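Local structure of pyruvate synthase subunit PorC (Thermotoga maritima MSB8, 2RAA) at residues Ile109-Thr114 with Gly155-Val160. The protein forms the gamma chain of a heterotetrameric pyruvate synthase, which converts pyruvate and CoA to acetyl-CoA and CO2 while reducing ferredoxin. Numbering follows the deposited sequence.
Sequences ILLVNT and GALVRV
Ile109 and Leu111, alternate residues of strand 109-113 that face helix 150-161, carry the packing. The strand and helix segments run nearly antiparallel, at 154°, with their axes 9.7 Å apart.

The apolar contacts form two clusters. Leu111 has CG anti to the backbone N (chi1 169°), which extends the side chain from the sheet toward the helix. CD1 meets Ala156 CB at 3.9 Å. CD2 lies between Ala156 and Leu157, 4.0 Å from Leu157 CB. Near the helix end, Ile109 CD1 touches Val160 CG2 at 3.8 Å, the two side chains lying obliquely across each other.

Methyls also meet polar backbone atoms. Leu111 CD2 is 3.7 Å from Leu157 N, and Ile109 CD1 is 3.3 Å from Val160 O.

Cys132 of the adjacent strand 130-134, disulfide-bonded to Cys202, touches Ile109, Leu111 and Val160. Leu157 also reaches Val87 and Val89 of strand 87-90, the other neighbour of strand 109-113. Helix 150-161 thus packs across three strands on one face of the mixed sheet, in an alpha/beta layered fold.

With only van der Waals contacts across it, this buried helix-on-sheet interface probably rests mainly on shape fit and the burial of apolar surface.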
loop_
_atom_site.group_PDB
_atom_site.type_symbol
_atom_site.label_atom_id
_atom_site.label_comp_id
_atom_site.label_asym_id
_atom_site.label_seq_id
_atom_site.Cartn_x
_atom_site.Cartn_y
_atom_site.Cartn_z
ATOM N N ILE A 109 3.640 -8.194 7.842
ATOM C CA ILE A 109 4.423 -7.009 7.479
ATOM C C ILE A 109 3.704 -5.733 7.792
ATOM O O ILE A 109 2.528 -5.597 7.543
ATOM C CB ILE A 109 4.758 -6.972 5.949
ATOM C CG1 ILE A 109 5.635 -8.169 5.577
ATOM C CG2 ILE A 109 5.442 -5.659 5.552
ATOM C CD1 ILE A 109 6.050 -8.232 4.116
ATOM N N LEU A 110 4.441 -4.777 8.322
ATOM C CA LEU A 110 3.928 -3.437 8.513
ATOM C C LEU A 110 4.713 -2.591 7.516
ATOM O O LEU A 110 5.933 -2.491 7.599
ATOM C CB LEU A 110 4.117 -2.978 9.943
ATOM C CG LEU A 110 3.797 -1.550 10.309
ATOM C CD1 LEU A 110 2.388 -1.136 9.885
ATOM C CD2 LEU A 110 3.999 -1.412 11.822
ATOM N N LEU A 111 3.996 -2.029 6.546
ATOM C CA LEU A 111 4.594 -1.222 5.491
ATOM C C LEU A 111 4.137 0.220 5.730
ATOM O O LEU A 111 2.933 0.458 5.943
ATOM C CB LEU A 111 4.151 -1.761 4.113
ATOM C CG LEU A 111 4.474 -0.896 2.882
ATOM C CD1 LEU A 111 5.978 -0.713 2.689
ATOM C CD2 LEU A 111 3.769 -1.438 1.634
ATOM N N VAL A 112 5.085 1.169 5.715
ATOM C CA VAL A 112 4.808 2.569 6.079
ATOM C C VAL A 112 5.483 3.574 5.152
ATOM O O VAL A 112 6.600 3.380 4.705
ATOM C CB VAL A 112 5.215 2.877 7.565
ATOM C CG1 VAL A 112 4.650 4.216 8.042
ATOM C CG2 VAL A 112 4.726 1.779 8.514
ATOM N N ASN A 113 4.756 4.657 4.877
ATOM C CA ASN A 113 5.222 5.792 4.079
ATOM C C ASN A 113 5.803 6.707 5.111
ATOM O O ASN A 113 5.075 7.380 5.842
ATOM C CB ASN A 113 4.051 6.501 3.368
ATOM C CG ASN A 113 4.443 7.850 2.765
ATOM O OD1 ASN A 113 5.568 8.039 2.337
ATOM N ND2 ASN A 113 3.480 8.771 2.687
ATOM N N THR A 114 7.115 6.711 5.211
ATOM C CA THR A 114 7.739 7.505 6.231
ATOM C C THR A 114 9.159 7.739 5.901
ATOM O O THR A 114 9.794 6.902 5.279
ATOM C CB THR A 114 7.700 6.780 7.591
ATOM O OG1 THR A 114 8.129 7.680 8.620
ATOM C CG2 THR A 114 8.570 5.494 7.580
ATOM N N GLY A 155 3.880 -0.068 -5.259
ATOM C CA GLY A 155 5.112 -0.701 -5.720
ATOM C C GLY A 155 5.893 -1.323 -4.583
ATOM O O GLY A 155 6.363 -2.461 -4.662
ATOM N N ALA A 156 6.050 -0.580 -3.511
ATOM C CA ALA A 156 6.610 -1.127 -2.257
ATOM C C ALA A 156 5.908 -2.397 -1.833
ATOM O O ALA A 156 6.544 -3.368 -1.481
ATOM C CB ALA A 156 6.542 -0.129 -1.153
ATOM N N LEU A 157 4.584 -2.386 -1.877
ATOM C CA LEU A 157 3.783 -3.556 -1.487
ATOM C C LEU A 157 4.078 -4.791 -2.305
ATOM O O LEU A 157 4.181 -5.910 -1.774
ATOM C CB LEU A 157 2.307 -3.226 -1.666
ATOM C CG LEU A 157 1.275 -4.216 -1.115
ATOM C CD1 LEU A 157 1.472 -4.541 0.384
ATOM C CD2 LEU A 157 -0.049 -3.604 -1.411
ATOM N N VAL A 158 4.120 -4.585 -3.616
ATOM C CA VAL A 158 4.383 -5.647 -4.544
ATOM C C VAL A 158 5.765 -6.192 -4.274
ATOM O O VAL A 158 5.963 -7.395 -4.231
ATOM C CB VAL A 158 4.252 -5.145 -5.973
ATOM C CG1 VAL A 158 4.983 -6.098 -6.959
ATOM C CG2 VAL A 158 2.772 -4.959 -6.284
ATOM N N ARG A 159 6.715 -5.295 -4.060
ATOM C CA ARG A 159 8.064 -5.692 -3.719
ATOM C C ARG A 159 8.130 -6.534 -2.437
ATOM O O ARG A 159 8.665 -7.650 -2.475
ATOM C CB ARG A 159 8.960 -4.476 -3.650
ATOM C CG ARG A 159 10.393 -4.716 -3.214
ATOM C CD ARG A 159 11.244 -5.348 -4.306
ATOM N NE ARG A 159 12.569 -5.635 -3.781
ATOM C CZ ARG A 159 13.594 -4.787 -3.744
ATOM N NH1 ARG A 159 13.506 -3.553 -4.229
ATOM N NH2 ARG A 159 14.737 -5.184 -3.214
ATOM N N VAL A 160 7.558 -6.085 -1.323
ATOM C CA VAL A 160 7.708 -6.857 -0.051
ATOM C C VAL A 160 6.814 -8.059 0.139
ATOM O O VAL A 160 7.074 -8.863 1.022
ATOM C CB VAL A 160 7.539 -5.978 1.198
ATOM C CG1 VAL A 160 8.411 -4.758 1.066
ATOM C CG2 VAL A 160 6.023 -5.600 1.427
#